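Local coordinates for protein 3-hexulose-6-phosphate synthase (Mycobacterium gastri, PDB 3AJX) that is a TIM-barrel protein of the HUMPS family and carries a magnesium ion in its barrel, at residues A117-A120 with Q121-R124; M133-L137 with D138-K142; P195-A198 with A199-R203. The protein carries 1 engineered substitution. One frame throughout, in Å; residues are numbered along the deposited sequence.

Contact 1: A117-A120 with Q121-R124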
ATOM      1  N   ALA A 117       0.228 -14.790 -14.594  1.00  9.08           N
ATOM      2  CA  ALA A 117       0.406 -14.667 -16.037  1.00  9.49           C
ATOM      3  C   ALA A 117      -0.798 -13.994 -16.692  1.00  9.42           C
ATOM      4  O   ALA A 117      -0.641 -13.123 -17.546  1.00 11.06           O
ATOM      5  CB  ALA A 117       0.652 -16.040 -16.664  1.00  9.92           C
ATOM      6  N   THR A 118      -2.002 -14.399 -16.295  1.00  8.72           N
ATOM      7  CA  THR A 118      -3.210 -13.808 -16.853  1.00  9.03           C
ATOM      8  C   THR A 118      -3.310 -12.327 -16.510  1.00  8.38           C
ATOM      9  O   THR A 118      -3.538 -11.493 -17.385  1.00  8.39           O
ATOM     10  CB  THR A 118      -4.470 -14.538 -16.341  1.00 10.03           C
ATOM     11  OG1 THR A 118      -4.535 -15.829 -16.954  1.00 11.21           O
ATOM     12  CG2 THR A 118      -5.742 -13.759 -16.685  1.00  9.24           C
ATOM     13  N   ARG A 119      -3.126 -11.994 -15.238  1.00  8.98           N
ATOM     14  CA  ARG A 119      -3.222 -10.601 -14.833  1.00  7.99           C
ATOM     15  C   ARG A 119      -2.142  -9.773 -15.514  1.00  8.86           C
ATOM     16  O   ARG A 119      -2.380  -8.626 -15.872  1.00  8.33           O
ATOM     17  CB  ARG A 119      -3.122 -10.477 -13.310  1.00  7.63           C
ATOM     18  CG  ARG A 119      -3.384  -9.071 -12.789  1.00  7.73           C
ATOM     19  CD  ARG A 119      -4.684  -8.491 -13.346  1.00  8.87           C
ATOM     20  NE  ARG A 119      -5.012  -7.209 -12.723  1.00  7.39           N
ATOM     21  CZ  ARG A 119      -5.851  -6.314 -13.239  1.00  7.33           C
ATOM     22  NH1 ARG A 119      -6.456  -6.547 -14.396  1.00  8.05           N
ATOM     23  NH2 ARG A 119      -6.089  -5.179 -12.592  1.00  8.46           N
ATOM     24  N   ALA A 120      -0.967 -10.366 -15.717  1.00  8.06           N
ATOM     25  CA  ALA A 120       0.133  -9.662 -16.374  1.00  9.50           C
ATOM     26  C   ALA A 120      -0.289  -9.164 -17.754  1.00  8.15           C
ATOM     27  O   ALA A 120      -0.038  -8.010 -18.116  1.00  8.95           O
ATOM     28  CB  ALA A 120       1.344 -10.584 -16.504  1.00  7.77           C
ATOM     29  N   GLN A 121      -0.921 -10.040 -18.529  1.00  8.68           N
ATOM     30  CA  GLN A 121      -1.374  -9.686 -19.866  1.00  9.47           C
ATOM     31  C   GLN A 121      -2.412  -8.582 -19.816  1.00  9.57           C
ATOM     32  O   GLN A 121      -2.402  -7.668 -20.641  1.00 10.90           O
ATOM     33  CB  GLN A 121      -1.951 -10.919 -20.570  1.00 11.51           C
ATOM     34  CG  GLN A 121      -0.884 -11.783 -21.207  1.00 17.46           C
ATOM     35  CD  GLN A 121      -0.261 -11.121 -22.425  1.00 21.66           C
ATOM     36  OE1 GLN A 121       0.888 -11.390 -22.773  1.00 22.49           O
ATOM     37  NE2 GLN A 121      -1.029 -10.262 -23.091  1.00 22.09           N
ATOM     38  N   GLU A 122      -3.309  -8.663 -18.842  1.00  8.11           N
ATOM     39  CA  GLU A 122      -4.346  -7.654 -18.698  1.00  8.32           C
ATOM     40  C   GLU A 122      -3.778  -6.273 -18.382  1.00  7.98           C
ATOM     41  O   GLU A 122      -4.184  -5.279 -18.987  1.00 10.51           O
ATOM     42  CB  GLU A 122      -5.335  -8.076 -17.610  1.00  7.28           C
ATOM     43  CG  GLU A 122      -6.213  -9.245 -18.035  1.00  8.96           C
ATOM     44  CD  GLU A 122      -7.022  -9.825 -16.901  1.00  8.51           C
ATOM     45  OE1 GLU A 122      -7.010  -9.252 -15.794  1.00  8.68           O
ATOM     46  OE2 GLU A 122      -7.685 -10.861 -17.121  1.00 10.12           O
ATOM     47  N   VAL A 123      -2.835  -6.202 -17.447  1.00  9.75           N
ATOM     48  CA  VAL A 123      -2.269  -4.904 -17.079  1.00  9.54           C
ATOM     49  C   VAL A 123      -1.284  -4.382 -18.116  1.00 12.18           C
ATOM     50  O   VAL A 123      -1.061  -3.175 -18.213  1.00 11.74           O
ATOM     51  CB  VAL A 123      -1.597  -4.945 -15.684  1.00 10.27           C
ATOM     52  CG1 VAL A 123      -2.591  -5.464 -14.656  1.00  9.72           C
ATOM     53  CG2 VAL A 123      -0.342  -5.798 -15.722  1.00  7.45           C
ATOM     54  N   ARG A 124      -0.697  -5.284 -18.895  1.00 11.55           N
ATOM     55  CA  ARG A 124       0.225  -4.863 -19.944  1.00 13.72           C
ATOM     56  C   ARG A 124      -0.595  -4.059 -20.944  1.00 13.64           C
ATOM     57  O   ARG A 124      -0.140  -3.043 -21.470  1.00 15.17           O
ATOM     58  CB  ARG A 124       0.839  -6.080 -20.644  1.00 13.32           C
ATOM     59  CG  ARG A 124       1.510  -5.764 -21.983  1.00 16.67           C
ATOM     60  CD  ARG A 124       2.699  -4.831 -21.827  1.00 17.76           C
ATOM     61  NE  ARG A 124       3.304  -4.491 -23.117  1.00 21.17           N
ATOM     62  CZ  ARG A 124       2.769  -3.659 -24.009  1.00 21.28           C
ATOM     63  NH1 ARG A 124       1.607  -3.066 -23.765  1.00 22.21           N
ATOM     64  NH2 ARG A 124       3.401  -3.416 -25.150  1.00 21.86           N
TER

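Contact 2: M133-L137 with D138-K142. With SO4 (sulfate ion), chain G.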
ATOM      1  N   MET A 133       6.949 -10.242 -10.925  1.00  9.04           N
ATOM      2  CA  MET A 133       6.518 -11.558 -10.466  1.00 10.09           C
ATOM      3  C   MET A 133       7.136 -11.558  -9.082  1.00 10.78           C
ATOM      4  O   MET A 133       8.300 -11.909  -8.888  1.00 11.31           O
ATOM      5  CB  MET A 133       7.100 -12.653 -11.349  1.00  9.56           C
ATOM      6  CG  MET A 133       6.483 -12.675 -12.746  1.00  8.87           C
ATOM      7  SD  MET A 133       4.683 -12.813 -12.654  1.00 11.74           S
ATOM      8  CE  MET A 133       4.217 -12.693 -14.393  1.00 11.06           C
ATOM      9  N   HIS A 134       6.323 -11.131  -8.128  1.00 11.54           N
ATOM     10  CA  HIS A 134       6.752 -10.935  -6.754  1.00 12.02           C
ATOM     11  C   HIS A 134       6.151 -11.842  -5.683  1.00 10.80           C
ATOM     12  O   HIS A 134       4.941 -12.072  -5.646  1.00 10.96           O
ATOM     13  CB  HIS A 134       6.449  -9.471  -6.411  1.00 13.65           C
ATOM     14  CG  HIS A 134       7.030  -9.000  -5.117  1.00 13.19           C
ATOM     15  ND1 HIS A 134       6.712  -7.774  -4.572  1.00 15.89           N
ATOM     16  CD2 HIS A 134       7.919  -9.570  -4.271  1.00 14.33           C
ATOM     17  CE1 HIS A 134       7.381  -7.613  -3.445  1.00 17.05           C
ATOM     18  NE2 HIS A 134       8.121  -8.686  -3.239  1.00 15.56           N
ATOM     19  N   ALA A 135       7.016 -12.358  -4.818  1.00 11.88           N
ATOM     20  CA  ALA A 135       6.592 -13.184  -3.692  1.00 11.75           C
ATOM     21  C   ALA A 135       7.107 -12.399  -2.488  1.00 11.02           C
ATOM     22  O   ALA A 135       8.312 -12.223  -2.325  1.00 11.92           O
ATOM     23  CB  ALA A 135       7.245 -14.562  -3.748  1.00 11.53           C
ATOM     24  N   GLY A 136       6.192 -11.897  -1.667  1.00 11.86           N
ATOM     25  CA  GLY A 136       6.582 -11.112  -0.509  1.00 12.54           C
ATOM     26  C   GLY A 136       7.313 -11.888   0.568  1.00 12.06           C
ATOM     27  O   GLY A 136       7.462 -13.106   0.486  1.00 12.30           O
ATOM     28  N   LEU A 137       7.765 -11.174   1.593  1.00 13.08           N
ATOM     29  CA  LEU A 137       8.487 -11.799   2.694  1.00 14.61           C
ATOM     30  C   LEU A 137       7.628 -12.805   3.456  1.00 13.72           C
ATOM     31  O   LEU A 137       8.121 -13.852   3.874  1.00 13.18           O
ATOM     32  CB  LEU A 137       9.020 -10.728   3.651  1.00 16.89           C
ATOM     33  CG  LEU A 137      10.027  -9.750   3.035  1.00 19.01           C
ATOM     34  CD1 LEU A 137      10.459  -8.732   4.078  1.00 21.53           C
ATOM     35  CD2 LEU A 137      11.240 -10.512   2.506  1.00 20.79           C
ATOM     36  N   ASP A 138       6.346 -12.506   3.637  1.00 13.59           N
ATOM     37  CA  ASP A 138       5.486 -13.441   4.350  1.00 14.16           C
ATOM     38  C   ASP A 138       5.289 -14.726   3.555  1.00 14.47           C
ATOM     39  O   ASP A 138       5.288 -15.820   4.124  1.00 14.61           O
ATOM     40  CB  ASP A 138       4.131 -12.799   4.668  1.00 12.94           C
ATOM     41  CG  ASP A 138       4.234 -11.735   5.747  1.00 14.23           C
ATOM     42  OD1 ASP A 138       4.956 -11.970   6.739  1.00 16.01           O
ATOM     43  OD2 ASP A 138       3.592 -10.675   5.612  1.00 12.77           O
ATOM     44  N   GLU A 139       5.137 -14.599   2.240  1.00 13.87           N
ATOM     45  CA  GLU A 139       4.950 -15.769   1.389  1.00 14.63           C
ATOM     46  C   GLU A 139       6.227 -16.604   1.338  1.00 15.24           C
ATOM     47  O   GLU A 139       6.180 -17.837   1.348  1.00 15.94           O
ATOM     48  CB  GLU A 139       4.555 -15.342  -0.028  1.00 15.10           C
ATOM     49  CG  GLU A 139       4.459 -16.506  -1.006  1.00 17.45           C
ATOM     50  CD  GLU A 139       3.963 -16.094  -2.377  1.00 19.77           C
ATOM     51  OE1 GLU A 139       3.898 -16.971  -3.264  1.00 18.42           O
ATOM     52  OE2 GLU A 139       3.634 -14.902  -2.568  1.00 17.64           O
ATOM     53  N   GLN A 140       7.367 -15.925   1.285  1.00 14.44           N
ATOM     54  CA  GLN A 140       8.662 -16.594   1.231  1.00 15.05           C
ATOM     55  C   GLN A 140       8.905 -17.421   2.488  1.00 17.06           C
ATOM     56  O   GLN A 140       9.571 -18.453   2.442  1.00 16.10           O
ATOM     57  CB  GLN A 140       9.789 -15.567   1.089  1.00 14.89           C
ATOM     58  CG  GLN A 140       9.875 -14.893  -0.268  1.00 14.32           C
ATOM     59  CD  GLN A 140      10.958 -13.829  -0.314  1.00 15.99           C
ATOM     60  OE1 GLN A 140      12.109 -14.083   0.048  1.00 18.70           O
ATOM     61  NE2 GLN A 140      10.596 -12.634  -0.762  1.00 15.21           N
ATOM     62  N   ALA A 141       8.356 -16.956   3.605  1.00 17.43           N
ATOM     63  CA  ALA A 141       8.521 -17.623   4.890  1.00 21.16           C
ATOM     64  C   ALA A 141       7.747 -18.930   5.011  1.00 23.27           C
ATOM     65  O   ALA A 141       8.044 -19.750   5.881  1.00 24.69           O
ATOM     66  CB  ALA A 141       8.118 -16.676   6.016  1.00 20.33           C
ATOM     67  N   LYS A 142       6.754 -19.128   4.152  1.00 25.29           N
ATOM     68  CA  LYS A 142       5.965 -20.351   4.201  1.00 28.05           C
ATOM     69  C   LYS A 142       6.812 -21.553   3.809  1.00 29.37           C
ATOM     70  O   LYS A 142       7.557 -21.510   2.829  1.00 29.43           O
ATOM     71  CB  LYS A 142       4.752 -20.250   3.275  1.00 28.65           C
ATOM     72  CG  LYS A 142       3.720 -19.230   3.719  1.00 30.65           C
ATOM     73  CD  LYS A 142       2.477 -19.288   2.848  1.00 32.63           C
ATOM     74  CE  LYS A 142       1.403 -18.353   3.373  1.00 33.47           C
ATOM     75  NZ  LYS A 142       0.131 -18.476   2.609  1.00 35.27           N
TER
HETATM   76  S   SO4 G6001      13.853  -9.919  -1.444  1.00 24.59           S
HETATM   77  O1  SO4 G6001      14.236  -9.990  -0.017  1.00 21.45           O
HETATM   78  O2  SO4 G6001      12.610 -10.680  -1.678  1.00 22.12           O
HETATM   79  O3  SO4 G6001      14.935 -10.493  -2.267  1.00 21.29           O
HETATM   80  O4  SO4 G6001      13.647  -8.508  -1.819  1.00 23.04           O
HETATM   81  O   HOH W   1       2.801 -13.544  -4.786  1.00 12.84           O
HETATM   82  O   HOH W   2       3.457 -12.566  -1.426  1.00 14.77           O

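Contact 3: P195-A198 with A199-R203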
ATOM      1  N   PRO A 195      27.304  -5.786   2.171  1.00 13.03           N
ATOM      2  CA  PRO A 195      26.347  -5.472   1.103  1.00 13.37           C
ATOM      3  C   PRO A 195      26.975  -5.184  -0.262  1.00 13.83           C
ATOM      4  O   PRO A 195      26.464  -5.623  -1.295  1.00 12.95           O
ATOM      5  CB  PRO A 195      25.599  -4.262   1.658  1.00 13.60           C
ATOM      6  CG  PRO A 195      25.611  -4.524   3.137  1.00 15.16           C
ATOM      7  CD  PRO A 195      27.041  -4.965   3.365  1.00 14.10           C
ATOM      8  N   ALA A 196      28.078  -4.444  -0.265  1.00 13.92           N
ATOM      9  CA  ALA A 196      28.758  -4.103  -1.510  1.00 14.50           C
ATOM     10  C   ALA A 196      29.209  -5.352  -2.257  1.00 14.93           C
ATOM     11  O   ALA A 196      28.971  -5.487  -3.460  1.00 15.00           O
ATOM     12  CB  ALA A 196      29.955  -3.206  -1.223  1.00 16.21           C
ATOM     13  N   ALA A 197      29.863  -6.267  -1.548  1.00 14.53           N
ATOM     14  CA  ALA A 197      30.340  -7.497  -2.168  1.00 15.24           C
ATOM     15  C   ALA A 197      29.174  -8.369  -2.621  1.00 14.32           C
ATOM     16  O   ALA A 197      29.257  -9.039  -3.650  1.00 15.97           O
ATOM     17  CB  ALA A 197      31.231  -8.269  -1.192  1.00 15.58           C
ATOM     18  N   ALA A 198      28.089  -8.360  -1.850  1.00 13.24           N
ATOM     19  CA  ALA A 198      26.913  -9.154  -2.195  1.00 12.81           C
ATOM     20  C   ALA A 198      26.321  -8.668  -3.511  1.00 12.31           C
ATOM     21  O   ALA A 198      25.940  -9.470  -4.366  1.00 13.05           O
ATOM     22  CB  ALA A 198      25.870  -9.062  -1.083  1.00 12.43           C
ATOM     23  N   ALA A 199      26.244  -7.349  -3.668  1.00 12.15           N
ATOM     24  CA  ALA A 199      25.696  -6.764  -4.885  1.00 13.21           C
ATOM     25  C   ALA A 199      26.611  -7.082  -6.061  1.00 14.50           C
ATOM     26  O   ALA A 199      26.142  -7.433  -7.143  1.00 13.85           O
ATOM     27  CB  ALA A 199      25.542  -5.250  -4.725  1.00 13.00           C
ATOM     28  N   LYS A 200      27.919  -6.968  -5.836  1.00 15.54           N
ATOM     29  CA  LYS A 200      28.902  -7.244  -6.882  1.00 16.72           C
ATOM     30  C   LYS A 200      28.803  -8.690  -7.357  1.00 17.00           C
ATOM     31  O   LYS A 200      28.830  -8.968  -8.558  1.00 16.78           O
ATOM     32  CB  LYS A 200      30.319  -6.965  -6.366  1.00 18.39           C
ATOM     33  CG  LYS A 200      31.396  -7.083  -7.440  1.00 19.34           C
ATOM     34  CD  LYS A 200      32.794  -6.817  -6.897  1.00 21.65           C
ATOM     35  CE  LYS A 200      33.817  -6.823  -8.031  1.00 23.07           C
ATOM     36  NZ  LYS A 200      35.211  -6.598  -7.551  1.00 25.51           N
ATOM     37  N   GLU A 201      28.679  -9.611  -6.409  1.00 16.44           N
ATOM     38  CA  GLU A 201      28.583 -11.029  -6.731  1.00 17.78           C
ATOM     39  C   GLU A 201      27.281 -11.366  -7.457  1.00 15.76           C
ATOM     40  O   GLU A 201      27.258 -12.229  -8.337  1.00 15.85           O
ATOM     41  CB  GLU A 201      28.734 -11.849  -5.448  1.00 19.73           C
ATOM     42  CG  GLU A 201      30.123 -11.697  -4.832  1.00 28.16           C
ATOM     43  CD  GLU A 201      30.183 -12.094  -3.369  1.00 31.34           C
ATOM     44  OE1 GLU A 201      29.461 -11.478  -2.557  1.00 34.81           O
ATOM     45  OE2 GLU A 201      30.958 -13.016  -3.033  1.00 35.52           O
ATOM     46  N   LEU A 202      26.195 -10.695  -7.091  1.00 14.70           N
ATOM     47  CA  LEU A 202      24.922 -10.928  -7.767  1.00 12.42           C
ATOM     48  C   LEU A 202      25.061 -10.473  -9.222  1.00 13.90           C
ATOM     49  O   LEU A 202      24.618 -11.157 -10.149  1.00 14.69           O
ATOM     50  CB  LEU A 202      23.806 -10.146  -7.070  1.00 12.46           C
ATOM     51  CG  LEU A 202      23.246 -10.804  -5.810  1.00 11.70           C
ATOM     52  CD1 LEU A 202      22.497  -9.775  -4.981  1.00 11.46           C
ATOM     53  CD2 LEU A 202      22.340 -11.970  -6.203  1.00 12.63           C
ATOM     54  N   ARG A 203      25.688  -9.315  -9.405  1.00 12.71           N
ATOM     55  CA  ARG A 203      25.922  -8.742 -10.726  1.00 15.62           C
ATOM     56  C   ARG A 203      26.784  -9.662 -11.592  1.00 14.96           C
ATOM     57  O   ARG A 203      26.512  -9.858 -12.776  1.00 15.31           O
ATOM     58  CB  ARG A 203      26.618  -7.384 -10.578  1.00 15.78           C
ATOM     59  CG  ARG A 203      27.349  -6.900 -11.824  1.00 21.96           C
ATOM     60  CD  ARG A 203      26.387  -6.557 -12.940  1.00 24.52           C
ATOM     61  NE  ARG A 203      25.572  -5.395 -12.601  1.00 27.64           N
ATOM     62  CZ  ARG A 203      24.609  -4.905 -13.374  1.00 29.01           C
ATOM     63  NH1 ARG A 203      24.333  -5.475 -14.542  1.00 29.66           N
ATOM     64  NH2 ARG A 203      23.920  -3.845 -12.979  1.00 26.65           N
TER

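Contact 1: A117-A120 with Q121-R124
In the barrel's outer layer, helix 116-125 of the beta-alpha-beta unit between strands 105-109 and 130-134 carries Arg119 with Glu122 and Val123, one turn further on. Arg119 NH1 donates to Glu122 OE1 at 3.1 Å, a salt bridge that uses the anti lone pair of the carboxylate oxygen. The two flat groups stand steeply against each other, their planes 77° apart, with OE1 near the guanidinium plane but tilted out of it. A bend at chi2 (51°) turns the arginine chain so that one guanidinium face lies against Val123, whose CG1 is 3.6 Å from Arg119 NE. NE also donates to Gly85 O and NH2 forms a salt bridge with Asp89, so three polar partners around the guanidinium restrict its rotation. Thr118 and Glu122 run side by side, bringing Thr118 CG2 within 3.5 Å of Glu122 OE2. Beneath them the backbone bonds follow the i to i+4 pattern, as from Val123 N to Arg119 O at 2.9 Å. Ala120 and Val123 pack on Val131 of strand 130-134, so the helix is amphipathic, as expected of an outer helix in a TIM barrel.

Contact 2: M133-L137 with D138-K142
Gln140 reaches back from the short helix 137-140 to the end of strand 130-134, meeting Gly136 and Ala135 on the way. Its CB lies 3.4 Å from Gly136 O, the same carbonyl that accepts the Gln140 backbone N-H. CG sits anti to the carbonyl carbon (chi1 -72°) and the chain then runs extended, carrying CG past Gly136 O and on toward the Ala135 carbonyl. At the tip, a turn at chi3 (51°) swings NE2 to Ala135 O, to which it donates at 2.8 Å, approaching from outside the carbonyl plane by 28°. NE2 also donates to the sulfate, 3.0 Å from its O2, so two acceptors hold the amide and fix its rotation. Leu137 CD2 passes 3.9 Å from Gln140 NE2, beside the same anion.

Glu139 extends along another side of the loop, its carboxylate resting on Ala135, with OE2 3.6 Å from Ala135 CA. Two waters tie this oxygen to the backbone: one donates to both OE2 and His134 O, while the other accepts from Gly136 N and donates to OE2. Gly136 is the N-cap of the helix. The next two amides, of Leu137 and Asp138, are bound by Asp64 of the second subunit, and Asp138 OD2 accepts from Thr91 OG1 and Gly66 N of the second subunit, so the helix start belongs to the dimer interface. The sulfate, probably from the crystallisation liquor, is also bound by the backbone N atoms of Gly166, Gly186 and Gly187; anion binding by backbone amides after strands 161-164 and 182-185, here joined by a glutamine after strand 130-134, is consistent with the phosphate-binding site typical of many TIM barrels.

Contact 3: P195-A198 with A199-R203
Ala197 and Glu201 meet one turn apart in helix 195-204, the C-terminal helix of the TIM barrel, which follows strand 182-185 and helix 187-190 and lies on the outside. Glu201 N donates to Ala197 O at 2.9 Å, the regular i to i+4 bond, and the glutamate side chain folds back over the same carbonyl. With CG anti to the carbonyl carbon (chi1 -65°), the chain rises beside its own backbone N, and the twist at chi3 (-60°) turns OE1 inward until it stands 2.7 Å from Ala197 O. Two oxygens at this separation suggest that the acid probably holds a proton and donates it to the carbonyl oxygen.

The neighbouring backbone acceptors are satisfied in the same i to i+4 order. Pro195 O receives Ala199 N at 2.9 Å, Ala196 O receives Lys200 N at 3.0 Å, Ala198 O receives Leu202 N at 3.0 Å, and Ala199 O receives Arg203 N at 3.0 Å. Pro195 has no amide hydrogen to give, which costs nothing in the first turn of a helix. Nearby, the Ala197 N-H makes a weak bond to Asp194 OD1. The Arg203 side chain binds the loop between helix 12-22 and strand 28-31, NE to Tyr25 O and NH2 in a salt bridge to Asp27.

Ala199 and Leu202 turn inward against Ile189 of helix 187-190, and Leu202 also reaches Leu3 of the first strand. Pro195 touches Leu18, and Ala199 touches Val22, both on helix 12-22. On the Leu202 side chain, CG lies 3.3 Å from Ala198 O, folded over the carbonyl that its own backbone N-H binds.

Contacts 1 and 2 follow each other along the chain and touch, Ala120 CB packing on Met133 CE at 4.1 Å, where helix 116-125 meets strand 130-134; their centres are nonetheless 20 Å apart. Contact 3 lies across the barrel from contact 1, with centres 32 Å apart and nearest atoms about 23 Å apart. It comes nearer to contact 2, about 12 Å at the closest atoms. Of the three, contact 2 bears on the ligand sites: the side chain of His134 lies about 4 Å from the magnesium ion, whose site includes Glu30 and Asp59, and Gln140 binds the sulfate. Contacts 1 and 3 belong to the outer helical layer.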